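2,3-dihydroxy-2,3-dihydrophenylpropionate dehydrogenase (Pseudomonas sp. MC1, PDB 5XTF) catalyses the NAD(+)-dependent oxidation of naphthalene cis-dihydrodiol to 1,2-dihydroxynaphthalene in the breakdown of aromatic hydrocarbons. Local coordinates at residues K134-G139 / A174-V179; G181-L186 / G264-I269. All blocks are in the same frame, centred on the assembly; numbering follows the deposited sequence.

In the fold
Both contacts use helix 170-190, which covers one face of the parallel sheet in this Rossmann-type short-chain dehydrogenase. Contact 1, between 134-139 and 174-179, sets the first half of that helix against helix 118-150; contact 2 follows in series along the chain and brings residues 181-186, further along, against 264-269 at the outermost strand of the sheet. Their centres lie about 11 Å apart, and Met-182 bridges them by packing its CE on Tyr-136 and Phe-137. Contact 1 includes Lys-176 of the NAD(+) site, whereas contact 2 lies at the sheet's end. Both also touch a second copy of the protein, consistent with a helix pair used in assembling the tetramer.

Contact 1. Residues K134-G139 / A174-V179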
loop_
_atom_site.group_PDB
_atom_site.type_symbol
_atom_site.label_atom_id
_atom_site.label_comp_id
_atom_site.label_asym_id
_atom_site.label_seq_id
_atom_site.Cartn_x
_atom_site.Cartn_y
_atom_site.Cartn_z
ATOM N N LYS B 134 -10.957 -17.344 -9.684
ATOM C CA LYS B 134 -11.132 -17.830 -11.048
ATOM C C LYS B 134 -12.514 -17.472 -11.597
ATOM O O LYS B 134 -12.646 -17.058 -12.758
ATOM C CB LYS B 134 -10.905 -19.340 -11.121
ATOM C CG LYS B 134 -10.616 -19.764 -12.537
ATOM C CD LYS B 134 -10.603 -21.272 -12.738
ATOM C CE LYS B 134 -10.282 -21.576 -14.208
ATOM N NZ LYS B 134 -10.088 -23.027 -14.488
ATOM N N SER B 135 -13.548 -17.588 -10.780
ATOM C CA SER B 135 -14.870 -17.292 -11.305
ATOM C C SER B 135 -15.112 -15.787 -11.462
ATOM O O SER B 135 -16.020 -15.401 -12.203
ATOM C CB SER B 135 -15.945 -17.934 -10.429
ATOM O OG SER B 135 -16.127 -17.167 -9.255
ATOM N N TYR B 136 -14.309 -14.922 -10.829
ATOM C CA TYR B 136 -14.323 -13.509 -11.220
ATOM C C TYR B 136 -13.808 -13.345 -12.648
ATOM O O TYR B 136 -14.417 -12.635 -13.461
ATOM C CB TYR B 136 -13.489 -12.653 -10.268
ATOM C CG TYR B 136 -14.127 -12.321 -8.936
ATOM C CD1 TYR B 136 -15.296 -12.946 -8.504
ATOM C CD2 TYR B 136 -13.554 -11.365 -8.108
ATOM C CE1 TYR B 136 -15.861 -12.621 -7.272
ATOM C CE2 TYR B 136 -14.106 -11.040 -6.885
ATOM C CZ TYR B 136 -15.251 -11.661 -6.472
ATOM O OH TYR B 136 -15.748 -11.299 -5.253
ATOM N N PHE B 137 -12.691 -14.021 -12.973
ATOM C CA PHE B 137 -12.191 -14.023 -14.348
ATOM C C PHE B 137 -13.251 -14.529 -15.321
ATOM O O PHE B 137 -13.436 -13.957 -16.403
ATOM C CB PHE B 137 -10.928 -14.879 -14.456
ATOM C CG PHE B 137 -9.664 -14.186 -13.998
ATOM C CD1 PHE B 137 -9.148 -14.418 -12.726
ATOM C CD2 PHE B 137 -8.986 -13.324 -14.842
ATOM C CE1 PHE B 137 -7.984 -13.790 -12.302
ATOM C CE2 PHE B 137 -7.826 -12.693 -14.427
ATOM C CZ PHE B 137 -7.326 -12.926 -13.158
ATOM N N SER B 138 -13.963 -15.595 -14.946
ATOM C CA SER B 138 -14.963 -16.195 -15.833
ATOM C C SER B 138 -16.139 -15.248 -16.081
ATOM O O SER B 138 -16.522 -15.012 -17.234
ATOM C CB SER B 138 -15.435 -17.526 -15.245
ATOM O OG SER B 138 -16.513 -18.087 -15.986
ATOM N N GLY B 139 -16.709 -14.679 -15.015
ATOM C CA GLY B 139 -17.768 -13.694 -15.184
ATOM C C GLY B 139 -17.364 -12.516 -16.053
ATOM O O GLY B 139 -18.129 -12.079 -16.920
ATOM N N ALA B 174 -4.907 -14.863 0.727
ATOM C CA ALA B 174 -4.221 -14.858 -0.560
ATOM C C ALA B 174 -5.207 -14.664 -1.706
ATOM O O ALA B 174 -4.918 -13.944 -2.667
ATOM C CB ALA B 174 -3.428 -16.153 -0.728
ATOM N N SER B 175 -6.385 -15.285 -1.623
ATOM C CA SER B 175 -7.361 -15.107 -2.695
ATOM C C SER B 175 -7.864 -13.669 -2.735
ATOM O O SER B 175 -8.056 -13.098 -3.811
ATOM C CB SER B 175 -8.536 -16.075 -2.541
ATOM O OG SER B 175 -9.402 -15.727 -1.469
ATOM N N LYS B 176 -8.066 -13.067 -1.575
ATOM C CA LYS B 176 -8.548 -11.695 -1.556
ATOM C C LYS B 176 -7.471 -10.708 -1.981
ATOM O O LYS B 176 -7.794 -9.651 -2.532
ATOM C CB LYS B 176 -9.098 -11.381 -0.170
ATOM C CG LYS B 176 -10.461 -12.094 0.056
ATOM C CD LYS B 176 -11.486 -11.665 -1.019
ATOM C CE LYS B 176 -12.868 -12.235 -0.750
ATOM N NZ LYS B 176 -13.852 -11.737 -1.764
ATOM N N HIS B 177 -6.190 -11.031 -1.767
ATOM C CA HIS B 177 -5.142 -10.208 -2.358
ATOM C C HIS B 177 -5.095 -10.359 -3.871
ATOM O O HIS B 177 -4.855 -9.381 -4.589
ATOM C CB HIS B 177 -3.791 -10.547 -1.744
ATOM C CG HIS B 177 -3.542 -9.858 -0.445
ATOM N ND1 HIS B 177 -4.174 -10.228 0.726
ATOM C CD2 HIS B 177 -2.740 -8.813 -0.129
ATOM C CE1 HIS B 177 -3.765 -9.442 1.707
ATOM N NE2 HIS B 177 -2.894 -8.579 1.214
ATOM N N ALA B 178 -5.318 -11.570 -4.383
ATOM C CA ALA B 178 -5.366 -11.735 -5.830
ATOM C C ALA B 178 -6.442 -10.842 -6.457
ATOM O O ALA B 178 -6.230 -10.276 -7.536
ATOM C CB ALA B 178 -5.581 -13.209 -6.183
ATOM N N VAL B 179 -7.584 -10.659 -5.778
ATOM C CA VAL B 179 -8.630 -9.787 -6.329
ATOM C C VAL B 179 -8.115 -8.354 -6.480
ATOM O O VAL B 179 -8.328 -7.714 -7.518
ATOM C CB VAL B 179 -9.917 -9.843 -5.475
ATOM C CG1 VAL B 179 -10.958 -8.943 -6.058
ATOM C CG2 VAL B 179 -10.458 -11.285 -5.406
#
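Tyr-136 and Val-179 mark the nearest approach of the two helical segments, with their CA atoms 8.4 Å apart, so the backbones stand well back and side chains do the touching. From its place on helix 118-150, Tyr-136 extends its ring toward 174-179 and presents its CD2-CE2 edge to Val-179. CG1 of Val-179, set anti to the backbone N (chi1 180°), lies at that edge near the ring plane, 3.9 Å from Tyr-136 CE2. The second methyl, Val-179 CG2, comes equally close to the same carbon but reaches the edge from above one face, and the two side chains cross at about a right angle.

A smaller part of the contact brings two polar groups near each other without a bond between them. Lys-176 belongs to the Tyr-x-x-x-Lys motif of short-chain dehydrogenases, in which Tyr-172 comes one helical turn earlier, and it is a residue of the NAD(+) site. Its CB starts away from 134-139, but a bend at chi2 (-58°) turns the chain back, and the extended remainder carries NZ to 4.0 Å from Tyr-136 OH. Each group bonds to a backbone carbonyl instead: Tyr-136 OH to Thr-157 O, Lys-176 NZ to Ala-158 O and more weakly to that same Thr-157 O. Carbonyls at and just after the end of strand 153-157 thus hold the phenol OH and the lysine NZ near each other in a buried setting. A phenylalanine in place of Tyr-136 could still meet Val-179 but would probably cost Thr-157 O its bond from the phenol and leave the ring less firmly fixed in rotation. Close by, Met-156 of the same strand packs on both Tyr-136 and Val-179.

Contact 2. Residues G181-L186 / G264-I269; sequences GMVKAL and GTVISI
Val-183 supplies nearly all of the helix's share of this contact, pushing a single methyl, CG1, from helix 170-190 against the approach to strand 266-269. With CG1 anti to the backbone N (chi1 172°), that branch meets three consecutive residues: Gly-264 C at 4.1 Å from Val-183 CG1, Thr-265 O at 4.0 Å from it, and CG2 of Val-266 at 4.1 Å. The methyl thus lies against main-chain atoms of Gly-264 and Thr-265 and against a methyl of Val-266, and contact is by van der Waals packing, with no hydrogen bond between the segments. Gly-264 gives up the most surface on its side. It has a positive phi (71°), a conformation that glycine adopts readily, and the helix lies over its bare backbone.

Beyond this point the fit is looser. The backbone of 264-269 climbs away from the helix, and Gly-264 and Val-266 both remain partly exposed. Lys-184, next to Val-183, gets no nearer than 5.1 Å with its side chain, and its NZ runs off to weak hydrogen bonds with His-163 O and His-177 NE2 of a second subunit. Thr-265 turns its CB from the helix, and its OG1 bonds to Ser-268 O of a third subunit.

The contact belongs to the Rossmann-type layering of helices on a parallel sheet, here at the sheet's outermost strand within the chain. Strand 195-201 runs alongside, and its Ala-198 touches both Val-183 and Val-266. Met-182 and Leu-186 reach over to helix 118-150, the neighbour on the same face, while Ile-267, next along the strand from Val-266, packs on Pro-249, Leu-252 and Leu-253 of helix 248-254.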
loop_
_atom_site.group_PDB
_atom_site.type_symbol
_atom_site.label_atom_id
_atom_site.label_comp_id
_atom_site.label_asym_id
_atom_site.label_seq_id
_atom_site.Cartn_x
_atom_site.Cartn_y
_atom_site.Cartn_z
ATOM N N GLY B 181 -5.190 -7.622 -7.177
ATOM C CA GLY B 181 -4.348 -7.656 -8.357
ATOM C C GLY B 181 -5.157 -7.560 -9.633
ATOM O O GLY B 181 -4.791 -6.826 -10.555
ATOM N N MET B 182 -6.270 -8.292 -9.696
ATOM C CA MET B 182 -7.175 -8.210 -10.843
ATOM C C MET B 182 -7.686 -6.797 -11.060
ATOM O O MET B 182 -7.759 -6.330 -12.201
ATOM C CB MET B 182 -8.365 -9.145 -10.652
ATOM C CG MET B 182 -8.033 -10.580 -10.442
ATOM S SD MET B 182 -9.565 -11.509 -10.155
ATOM C CE MET B 182 -10.403 -11.334 -11.734
ATOM N N VAL B 183 -8.098 -6.120 -9.983
ATOM C CA VAL B 183 -8.626 -4.760 -10.098
ATOM C C VAL B 183 -7.618 -3.850 -10.783
ATOM O O VAL B 183 -7.966 -3.068 -11.672
ATOM C CB VAL B 183 -9.014 -4.200 -8.717
ATOM C CG1 VAL B 183 -9.362 -2.757 -8.850
ATOM C CG2 VAL B 183 -10.175 -4.961 -8.124
ATOM N N LYS B 184 -6.353 -3.934 -10.378
ATOM C CA LYS B 184 -5.359 -3.040 -10.958
ATOM C C LYS B 184 -5.036 -3.418 -12.396
ATOM O O LYS B 184 -4.911 -2.538 -13.256
ATOM C CB LYS B 184 -4.088 -3.042 -10.118
ATOM C CG LYS B 184 -4.306 -2.746 -8.652
ATOM C CD LYS B 184 -2.976 -2.334 -8.013
ATOM C CE LYS B 184 -2.846 -2.790 -6.563
ATOM N NZ LYS B 184 -1.399 -2.775 -6.183
ATOM N N ALA B 185 -4.873 -4.721 -12.678
ATOM C CA ALA B 185 -4.473 -5.145 -14.019
ATOM C C ALA B 185 -5.593 -4.939 -15.032
ATOM O O ALA B 185 -5.354 -4.452 -16.145
ATOM C CB ALA B 185 -4.039 -6.610 -14.001
ATOM N N LEU B 186 -6.820 -5.305 -14.671
ATOM C CA LEU B 186 -7.924 -5.150 -15.609
ATOM C C LEU B 186 -8.274 -3.683 -15.835
ATOM O O LEU B 186 -8.580 -3.287 -16.960
ATOM C CB LEU B 186 -9.131 -5.938 -15.115
ATOM C CG LEU B 186 -8.861 -7.433 -15.143
ATOM C CD1 LEU B 186 -10.064 -8.178 -14.616
ATOM C CD2 LEU B 186 -8.495 -7.872 -16.562
ATOM N N GLY B 264 -9.623 1.496 -11.250
ATOM C CA GLY B 264 -8.517 1.016 -10.446
ATOM C C GLY B 264 -8.641 1.257 -8.963
ATOM O O GLY B 264 -7.662 1.079 -8.247
ATOM N N THR B 265 -9.804 1.665 -8.480
ATOM C CA THR B 265 -10.003 2.088 -7.101
ATOM C C THR B 265 -10.575 0.940 -6.289
ATOM O O THR B 265 -11.287 0.083 -6.815
ATOM C CB THR B 265 -10.951 3.302 -7.050
ATOM O OG1 THR B 265 -10.265 4.465 -7.513
ATOM C CG2 THR B 265 -11.520 3.587 -5.654
ATOM N N VAL B 266 -10.256 0.933 -5.000
ATOM C CA VAL B 266 -10.800 -0.017 -4.039
ATOM C C VAL B 266 -11.314 0.780 -2.840
ATOM O O VAL B 266 -10.549 1.515 -2.207
ATOM C CB VAL B 266 -9.747 -1.051 -3.615
ATOM C CG1 VAL B 266 -10.227 -1.866 -2.420
ATOM C CG2 VAL B 266 -9.438 -1.965 -4.779
ATOM N N ILE B 267 -12.604 0.656 -2.543
ATOM C CA ILE B 267 -13.243 1.383 -1.456
ATOM C C ILE B 267 -13.400 0.432 -0.273
ATOM O O ILE B 267 -14.210 -0.502 -0.319
ATOM C CB ILE B 267 -14.598 1.967 -1.894
ATOM C CG1 ILE B 267 -14.384 3.006 -3.003
ATOM C CG2 ILE B 267 -15.359 2.537 -0.697
ATOM C CD1 ILE B 267 -15.641 3.612 -3.548
ATOM N N SER B 268 -12.631 0.662 0.789
ATOM C CA SER B 268 -12.790 -0.088 2.032
ATOM C C SER B 268 -14.012 0.386 2.793
ATOM O O SER B 268 -14.246 1.590 2.935
ATOM C CB SER B 268 -11.565 0.072 2.934
ATOM O OG SER B 268 -10.446 -0.539 2.338
ATOM N N ILE B 269 -14.772 -0.568 3.314
ATOM C CA ILE B 269 -15.911 -0.263 4.166
ATOM C C ILE B 269 -15.955 -1.345 5.240
ATOM O O ILE B 269 -16.587 -2.393 5.070
ATOM C CB ILE B 269 -17.216 -0.151 3.343
ATOM C CG1 ILE B 269 -18.418 0.070 4.258
ATOM C CG2 ILE B 269 -17.423 -1.357 2.427
ATOM C CD1 ILE B 269 -19.614 0.695 3.560
#